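Local coordinates for protein accelerated-cell-death 11 (Arabidopsis thaliana, PDB 4NT1) that selectively transfers ceramide-1-phosphate and phytoceramide-1-phosphate between membranes, and is an intermediary regulator of phytoceramide levels, at residues V81-D86 and N196-K201; Q118-E123 and H179-V184. All blocks are in the same frame, centred on the assembly; numbering follows the deposited sequence.

Both contacts lean on helix 173-199, the long helix near the C-terminus, but on stretches well apart along it: contact 2 uses residues 179-184, contact 1 its last turn and the residues that follow. Their centres lie 30 Å apart, on opposite sides of the chain's centre, and their nearest atoms are about 15 Å apart. The partners, helix 79-88 and helix 98-121, are consecutive in the chain, and contact 2 is nested inside the loop that contact 1 closes. Helix 173-199 thus ties together distant parts of an all-helical GLTP fold, with contact 1 nearer the residues that bind the sphingolipid phosphate ligand and contact 2 away from them.

Contact 1 (V81-D86 and N196-K201)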
ATOM      1  N   VAL A  81       8.740   3.277  17.955  1.00 23.01           N
ATOM      2  CA  VAL A  81       9.988   2.764  18.507  1.00 22.21           C
ATOM      3  C   VAL A  81      10.960   2.399  17.393  1.00 21.32           C
ATOM      4  O   VAL A  81      12.145   2.728  17.464  1.00 20.75           O
ATOM      5  CB  VAL A  81       9.730   1.566  19.455  1.00 22.96           C
ATOM      6  CG1 VAL A  81      11.013   0.799  19.752  1.00 25.90           C
ATOM      7  CG2 VAL A  81       9.081   2.063  20.744  1.00 25.08           C
ATOM      8  N   MET A  82      10.439   1.749  16.355  1.00 21.65           N
ATOM      9  CA  MET A  82      11.231   1.344  15.201  1.00 18.18           C
ATOM     10  C   MET A  82      11.926   2.551  14.572  1.00 20.50           C
ATOM     11  O   MET A  82      13.135   2.531  14.325  1.00 19.05           O
ATOM     12  CB  MET A  82      10.316   0.674  14.175  1.00 23.58           C
ATOM     13  CG  MET A  82      11.014  -0.038  13.040  1.00 24.31           C
ATOM     14  SD  MET A  82       9.816  -0.683  11.846  1.00 22.30           S
ATOM     15  CE  MET A  82       9.393   0.826  10.969  1.00 20.44           C
ATOM     16  N   MET A  83      11.163   3.609  14.324  1.00 18.36           N
ATOM     17  CA  MET A  83      11.722   4.807  13.703  1.00 20.15           C
ATOM     18  C   MET A  83      12.667   5.552  14.627  1.00 22.17           C
ATOM     19  O   MET A  83      13.696   6.062  14.178  1.00 19.63           O
ATOM     20  CB  MET A  83      10.615   5.736  13.196  1.00 18.29           C
ATOM     21  CG  MET A  83       9.918   5.168  11.989  1.00 22.46           C
ATOM     22  SD  MET A  83       8.570   6.205  11.434  1.00 23.02           S
ATOM     23  CE  MET A  83       9.474   7.568  10.690  1.00 22.46           C
ATOM     24  N   ASP A  84      12.324   5.630  15.908  1.00 20.39           N
ATOM     25  CA  ASP A  84      13.195   6.316  16.862  1.00 20.55           C
ATOM     26  C   ASP A  84      14.587   5.663  16.887  1.00 20.68           C
ATOM     27  O   ASP A  84      15.600   6.357  16.976  1.00 23.97           O
ATOM     28  CB  ASP A  84      12.584   6.321  18.270  1.00 21.55           C
ATOM     29  CG  ASP A  84      11.467   7.358  18.438  1.00 25.15           C
ATOM     30  OD1 ASP A  84      11.340   8.268  17.595  1.00 27.99           O
ATOM     31  OD2 ASP A  84      10.733   7.263  19.440  1.00 28.97           O
ATOM     32  N   LYS A  85      14.648   4.334  16.812  1.00 21.61           N
ATOM     33  CA  LYS A  85      15.954   3.663  16.829  1.00 23.77           C
ATOM     34  C   LYS A  85      16.787   3.983  15.582  1.00 23.90           C
ATOM     35  O   LYS A  85      18.020   4.079  15.657  1.00 21.42           O
ATOM     36  CB  LYS A  85      15.805   2.150  17.029  1.00 20.35           C
ATOM     37  CG  LYS A  85      15.192   1.779  18.389  1.00 23.70           C
ATOM     38  CD  LYS A  85      14.815   0.305  18.444  1.00 34.95           C
ATOM     39  CE  LYS A  85      16.020  -0.570  18.698  1.00 34.75           C
ATOM     40  NZ  LYS A  85      16.572  -0.358  20.072  1.00 50.40           N
ATOM     41  N   ASP A  86      16.120   4.154  14.441  1.00 22.04           N
ATOM     42  CA  ASP A  86      16.833   4.562  13.228  1.00 22.33           C
ATOM     43  C   ASP A  86      17.331   6.002  13.344  1.00 24.48           C
ATOM     44  O   ASP A  86      18.408   6.333  12.855  1.00 22.86           O
ATOM     45  CB  ASP A  86      15.949   4.429  11.985  1.00 21.69           C
ATOM     46  CG  ASP A  86      15.903   3.009  11.450  1.00 24.09           C
ATOM     47  OD1 ASP A  86      16.821   2.215  11.761  1.00 20.45           O
ATOM     48  OD2 ASP A  86      14.962   2.694  10.692  1.00 23.08           O
ATOM     49  N   ASN A 196       3.007  11.466   8.856  1.00 21.75           N
ATOM     50  CA  ASN A 196       3.292  12.318  10.007  1.00 20.40           C
ATOM     51  C   ASN A 196       4.446  11.833  10.889  1.00 25.02           C
ATOM     52  O   ASN A 196       5.174  12.649  11.448  1.00 27.08           O
ATOM     53  CB  ASN A 196       2.028  12.570  10.845  1.00 23.58           C
ATOM     54  CG  ASN A 196       1.071  13.539  10.176  1.00 32.67           C
ATOM     55  OD1 ASN A 196       1.467  14.321   9.312  1.00 32.62           O
ATOM     56  ND2 ASN A 196      -0.189  13.502  10.579  1.00 32.54           N
ATOM     57  N   LEU A 197       4.616  10.519  11.022  1.00 22.02           N
ATOM     58  CA  LEU A 197       5.793  10.005  11.727  1.00 21.61           C
ATOM     59  C   LEU A 197       7.073  10.558  11.096  1.00 23.98           C
ATOM     60  O   LEU A 197       8.031  10.889  11.806  1.00 24.12           O
ATOM     61  CB  LEU A 197       5.841   8.478  11.720  1.00 24.79           C
ATOM     62  CG  LEU A 197       4.723   7.768  12.477  1.00 24.06           C
ATOM     63  CD1 LEU A 197       4.964   6.277  12.455  1.00 27.60           C
ATOM     64  CD2 LEU A 197       4.636   8.284  13.910  1.00 25.64           C
ATOM     65  N   PHE A 198       7.087  10.642   9.768  1.00 21.37           N
ATOM     66  CA  PHE A 198       8.253  11.150   9.039  1.00 20.93           C
ATOM     67  C   PHE A 198       8.347  12.672   9.151  1.00 25.01           C
ATOM     68  O   PHE A 198       9.400  13.218   9.485  1.00 26.33           O
ATOM     69  CB  PHE A 198       8.211  10.741   7.554  1.00 20.74           C
ATOM     70  CG  PHE A 198       8.500   9.282   7.310  1.00 20.88           C
ATOM     71  CD1 PHE A 198       7.524   8.319   7.532  1.00 20.76           C
ATOM     72  CD2 PHE A 198       9.756   8.875   6.862  1.00 20.95           C
ATOM     73  CE1 PHE A 198       7.788   6.977   7.309  1.00 22.88           C
ATOM     74  CE2 PHE A 198      10.031   7.533   6.638  1.00 19.41           C
ATOM     75  CZ  PHE A 198       9.045   6.579   6.866  1.00 18.93           C
ATOM     76  N   LEU A 199       7.241  13.353   8.866  1.00 24.86           N
ATOM     77  CA  LEU A 199       7.236  14.810   8.801  1.00 24.55           C
ATOM     78  C   LEU A 199       7.466  15.488  10.148  1.00 25.97           C
ATOM     79  O   LEU A 199       8.088  16.550  10.212  1.00 26.46           O
ATOM     80  CB  LEU A 199       5.931  15.316   8.178  1.00 25.94           C
ATOM     81  CG  LEU A 199       5.661  14.802   6.765  1.00 27.00           C
ATOM     82  CD1 LEU A 199       4.256  15.184   6.315  1.00 25.54           C
ATOM     83  CD2 LEU A 199       6.703  15.319   5.804  1.00 28.96           C
ATOM     84  N   SER A 200       6.970  14.875  11.218  1.00 25.40           N
ATOM     85  CA  SER A 200       7.114  15.431  12.564  1.00 26.00           C
ATOM     86  C   SER A 200       8.546  15.294  13.075  1.00 31.27           C
ATOM     87  O   SER A 200       8.935  15.949  14.045  1.00 34.56           O
ATOM     88  CB  SER A 200       6.144  14.752  13.537  1.00 32.04           C
ATOM     89  OG  SER A 200       6.481  13.388  13.743  1.00 27.91           O
ATOM     90  N   LYS A 201       9.325  14.438  12.423  1.00 25.26           N
ATOM     91  CA  LYS A 201      10.740  14.285  12.763  1.00 29.98           C
ATOM     92  C   LYS A 201      11.640  14.886  11.686  1.00 30.79           C
ATOM     93  O   LYS A 201      12.845  14.623  11.655  1.00 28.62           O
ATOM     94  CB  LYS A 201      11.086  12.812  12.996  1.00 29.00           C
ATOM     95  CG  LYS A 201      10.444  12.224  14.250  1.00 32.66           C
ATOM     96  CD  LYS A 201      10.818  13.042  15.486  1.00 34.26           C
ATOM     97  CE  LYS A 201      10.447  12.325  16.779  1.00 36.32           C
ATOM     98  NZ  LYS A 201       8.975  12.147  16.938  1.00 38.05           N
TER
HETATM   99  O   HOH W   1       9.000   9.013  16.712  1.00 30.39           O
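The methyl end of Met83 stands almost squarely over the middle of the Phe198 ring. CE lies 3.7 Å from the ring centroid and only 7° off the normal, so all six ring carbons are at nearly the same distance from it: a CH-pi contact over the face. The sulfur sits farther out and obliquely, with SD 4.7 Å from the Phe198 centroid, completing a Met-aromatic pair in which the methyl, not the sulfur, does the close touching. The bend at the end of the methionine, chi3 73°, turns CE out of the line of the chain and sets it above the ring. SD meanwhile rests against Leu197, 3.6 Å from Leu197 CB and with Leu197 CD1 close by, so one thioether bridges two successive residues of the facing helix. Thr99 and Leu102 of helix 98-121 also touch Met83, and Leu203 packs on it from the C-terminal tail.

At the solvent side the join becomes polar but indirect. Asp84 OD1 and Lys201 NZ are 4.6 Å apart, beyond a salt bridge, and a water mediates: it donates to Asp84 OD1 at 2.6 Å and accepts from Lys201 NZ at 3.1 Å. The opposite charges probably still attract each other across this link. Near the C-terminal end of the segment, Ser200 OG turns back to bond Asn196 O at 2.7 Å; Ser200 N reaches the same oxygen from the other face of its carbonyl plane.

Phe198 also touches Thr99 and lies about 7 Å, side chain to side chain, from Arg100 and Arg104, which bind the N-acylsphingoid base 1-phosphate. The arrangement is a Met-aromatic helix-helix contact beside the lipid-binding site of a GLTP fold.

Contact 2 (Q118-E123 and H179-V184); sequences QIIASE and HMQSYV
Ile120 CD1 reaches across to the backbone and side chain of the facing helix, 4.0 Å from Met180 CB and 3.7 Å from the backbone N of Gln181. Its CG1 branch lies beside its own backbone N (chi1 -65°), and the chain beyond it is extended, which carries the terminal methyl across the gap between the helices. The Gln181 side chain crosses that of Ile120 at about a right angle and bends at chi2, 66°, which brings its end close to the same methyl.

One residue earlier, Ile119 works with both branches on the end of Met180: CG2 touches Met180 SD at 3.9 Å, and CD1 touches Met180 CE at the same distance. Met180 is extended beyond CG, and it crosses the isoleucine at about a right angle, so sulfur and methyl each meet a different branch. No hydrogen bond joins the two segments; what holds them is apolar contact, closest in backbone terms where the CA atoms of Ile120 and Gln181 are 7.7 Å apart.

Helix 98-121 ends at Ala121, Ser122 being the first residue to leave helical geometry. Around this core, Ile119 O accepts a hydrogen bond from Arg162 NH1, and Glu123 OE1 forms a salt bridge with Lys177 NZ, a second tie to helix 173-199.

Phe116, a turn back on helix 98-121, touches Met180 and Val184 and extends the apolar seam, while Pro131 of helix 129-139 packs against Ile119 and helix 10-25 meets helix 173-199 through contacts to His179, Ser182 and Tyr183.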
ATOM      1  N   GLN A 118     -10.307   5.136  -7.538  1.00 19.89           N
ATOM      2  CA  GLN A 118     -10.531   5.368  -8.961  1.00 22.67           C
ATOM      3  C   GLN A 118     -11.433   4.309  -9.582  1.00 24.45           C
ATOM      4  O   GLN A 118     -12.221   4.614 -10.486  1.00 20.76           O
ATOM      5  CB  GLN A 118      -9.208   5.481  -9.723  1.00 18.18           C
ATOM      6  CG  GLN A 118      -8.406   6.730  -9.351  1.00 20.53           C
ATOM      7  CD  GLN A 118      -9.089   7.999  -9.809  1.00 25.99           C
ATOM      8  OE1 GLN A 118      -9.689   8.038 -10.882  1.00 24.75           O
ATOM      9  NE2 GLN A 118      -9.024   9.041  -8.987  1.00 34.38           N
ATOM     10  N   ILE A 119     -11.318   3.071  -9.109  1.00 21.51           N
ATOM     11  CA  ILE A 119     -12.228   2.021  -9.537  1.00 19.82           C
ATOM     12  C   ILE A 119     -13.658   2.401  -9.162  1.00 24.35           C
ATOM     13  O   ILE A 119     -14.567   2.348  -9.989  1.00 25.08           O
ATOM     14  CB  ILE A 119     -11.852   0.658  -8.936  1.00 20.17           C
ATOM     15  CG1 ILE A 119     -10.555   0.145  -9.576  1.00 18.69           C
ATOM     16  CG2 ILE A 119     -12.981  -0.337  -9.144  1.00 18.56           C
ATOM     17  CD1 ILE A 119     -10.062  -1.175  -9.008  1.00 20.81           C
ATOM     18  N   ILE A 120     -13.856   2.810  -7.916  1.00 20.74           N
ATOM     19  CA  ILE A 120     -15.184   3.232  -7.476  1.00 23.83           C
ATOM     20  C   ILE A 120     -15.702   4.408  -8.307  1.00 26.93           C
ATOM     21  O   ILE A 120     -16.852   4.402  -8.768  1.00 28.29           O
ATOM     22  CB  ILE A 120     -15.188   3.574  -5.968  1.00 22.15           C
ATOM     23  CG1 ILE A 120     -14.903   2.308  -5.158  1.00 22.07           C
ATOM     24  CG2 ILE A 120     -16.537   4.169  -5.555  1.00 29.60           C
ATOM     25  CD1 ILE A 120     -14.419   2.569  -3.730  1.00 27.38           C
ATOM     26  N   ALA A 121     -14.843   5.399  -8.523  1.00 21.09           N
ATOM     27  CA  ALA A 121     -15.216   6.606  -9.256  1.00 24.72           C
ATOM     28  C   ALA A 121     -15.521   6.332 -10.729  1.00 29.53           C
ATOM     29  O   ALA A 121     -16.256   7.081 -11.368  1.00 31.07           O
ATOM     30  CB  ALA A 121     -14.118   7.659  -9.126  1.00 25.28           C
ATOM     31  N   SER A 122     -14.960   5.263 -11.276  1.00 26.37           N
ATOM     32  CA  SER A 122     -15.185   4.964 -12.687  1.00 30.79           C
ATOM     33  C   SER A 122     -16.240   3.878 -12.916  1.00 29.66           C
ATOM     34  O   SER A 122     -16.318   3.312 -14.001  1.00 30.80           O
ATOM     35  CB  SER A 122     -13.870   4.577 -13.364  1.00 32.86           C
ATOM     36  OG  SER A 122     -13.397   3.353 -12.842  1.00 31.49           O
ATOM     37  N   GLU A 123     -17.057   3.604 -11.900  1.00 26.10           N
ATOM     38  CA  GLU A 123     -18.091   2.585 -12.005  1.00 28.21           C
ATOM     39  C   GLU A 123     -18.880   2.752 -13.307  1.00 28.26           C
ATOM     40  O   GLU A 123     -19.317   3.854 -13.632  1.00 28.60           O
ATOM     41  CB  GLU A 123     -19.031   2.678 -10.806  1.00 29.48           C
ATOM     42  CG  GLU A 123     -20.049   1.560 -10.725  1.00 30.83           C
ATOM     43  CD  GLU A 123     -20.964   1.701  -9.523  1.00 37.65           C
ATOM     44  OE1 GLU A 123     -20.775   2.654  -8.733  1.00 37.83           O
ATOM     45  OE2 GLU A 123     -21.877   0.861  -9.368  1.00 47.43           O
ATOM     46  N   HIS A 179     -16.198  -3.174   0.170  1.00 22.84           N
ATOM     47  CA  HIS A 179     -14.928  -3.475   0.823  1.00 20.71           C
ATOM     48  C   HIS A 179     -13.772  -2.634   0.306  1.00 24.08           C
ATOM     49  O   HIS A 179     -12.846  -2.332   1.059  1.00 19.68           O
ATOM     50  CB  HIS A 179     -14.623  -4.960   0.752  1.00 21.48           C
ATOM     51  CG  HIS A 179     -15.522  -5.780   1.622  1.00 27.24           C
ATOM     52  ND1 HIS A 179     -15.261  -5.999   2.958  1.00 27.89           N
ATOM     53  CD2 HIS A 179     -16.702  -6.393   1.362  1.00 27.12           C
ATOM     54  CE1 HIS A 179     -16.228  -6.736   3.476  1.00 33.37           C
ATOM     55  NE2 HIS A 179     -17.115  -6.988   2.529  1.00 28.94           N
ATOM     56  N   MET A 180     -13.831  -2.241  -0.964  1.00 20.10           N
ATOM     57  CA  MET A 180     -12.847  -1.296  -1.489  1.00 20.88           C
ATOM     58  C   MET A 180     -12.991   0.047  -0.774  1.00 24.06           C
ATOM     59  O   MET A 180     -12.008   0.636  -0.314  1.00 22.77           O
ATOM     60  CB  MET A 180     -12.996  -1.114  -3.007  1.00 20.63           C
ATOM     61  CG  MET A 180     -12.433  -2.271  -3.826  1.00 21.70           C
ATOM     62  SD  MET A 180     -12.463  -1.895  -5.588  1.00 24.85           S
ATOM     63  CE  MET A 180     -11.757  -3.384  -6.277  1.00 27.22           C
ATOM     64  N   GLN A 181     -14.223   0.530  -0.671  1.00 20.82           N
ATOM     65  CA  GLN A 181     -14.462   1.787   0.021  1.00 20.89           C
ATOM     66  C   GLN A 181     -14.034   1.694   1.488  1.00 20.36           C
ATOM     67  O   GLN A 181     -13.577   2.668   2.077  1.00 22.47           O
ATOM     68  CB  GLN A 181     -15.938   2.178  -0.064  1.00 25.70           C
ATOM     69  CG  GLN A 181     -16.218   3.527   0.580  1.00 26.65           C
ATOM     70  CD  GLN A 181     -15.552   4.656  -0.166  1.00 27.28           C
ATOM     71  OE1 GLN A 181     -14.678   5.346   0.367  1.00 30.27           O
ATOM     72  NE2 GLN A 181     -15.963   4.858  -1.413  1.00 25.76           N
ATOM     73  N   SER A 182     -14.200   0.522   2.083  1.00 18.31           N
ATOM     74  CA  SER A 182     -13.777   0.339   3.463  1.00 19.24           C
ATOM     75  C   SER A 182     -12.266   0.506   3.561  1.00 21.61           C
ATOM     76  O   SER A 182     -11.771   1.239   4.421  1.00 18.66           O
ATOM     77  CB  SER A 182     -14.160  -1.039   3.985  1.00 23.25           C
ATOM     78  OG  SER A 182     -13.809  -1.152   5.359  1.00 22.18           O
ATOM     79  N   TYR A 183     -11.538  -0.171   2.671  1.00 19.54           N
ATOM     80  CA  TYR A 183     -10.080  -0.024   2.638  1.00 18.05           C
ATOM     81  C   TYR A 183      -9.684   1.432   2.435  1.00 21.90           C
ATOM     82  O   TYR A 183      -8.735   1.926   3.059  1.00 18.46           O
ATOM     83  CB  TYR A 183      -9.434  -0.874   1.539  1.00 17.19           C
ATOM     84  CG  TYR A 183      -7.950  -0.586   1.439  1.00 17.02           C
ATOM     85  CD1 TYR A 183      -7.050  -1.187   2.317  1.00 20.21           C
ATOM     86  CD2 TYR A 183      -7.456   0.324   0.516  1.00 17.82           C
ATOM     87  CE1 TYR A 183      -5.693  -0.906   2.256  1.00 19.52           C
ATOM     88  CE2 TYR A 183      -6.104   0.604   0.442  1.00 18.73           C
ATOM     89  CZ  TYR A 183      -5.228  -0.011   1.320  1.00 20.78           C
ATOM     90  OH  TYR A 183      -3.874   0.265   1.249  1.00 19.48           O
ATOM     91  N   VAL A 184     -10.397   2.115   1.545  1.00 19.22           N
ATOM     92  CA  VAL A 184     -10.096   3.516   1.293  1.00 20.03           C
ATOM     93  C   VAL A 184     -10.273   4.333   2.567  1.00 22.76           C
ATOM     94  O   VAL A 184      -9.418   5.159   2.905  1.00 23.46           O
ATOM     95  CB  VAL A 184     -10.961   4.105   0.173  1.00 20.41           C
ATOM     96  CG1 VAL A 184     -10.836   5.626   0.170  1.00 23.35           C
ATOM     97  CG2 VAL A 184     -10.550   3.513  -1.168  1.00 21.15           C
TER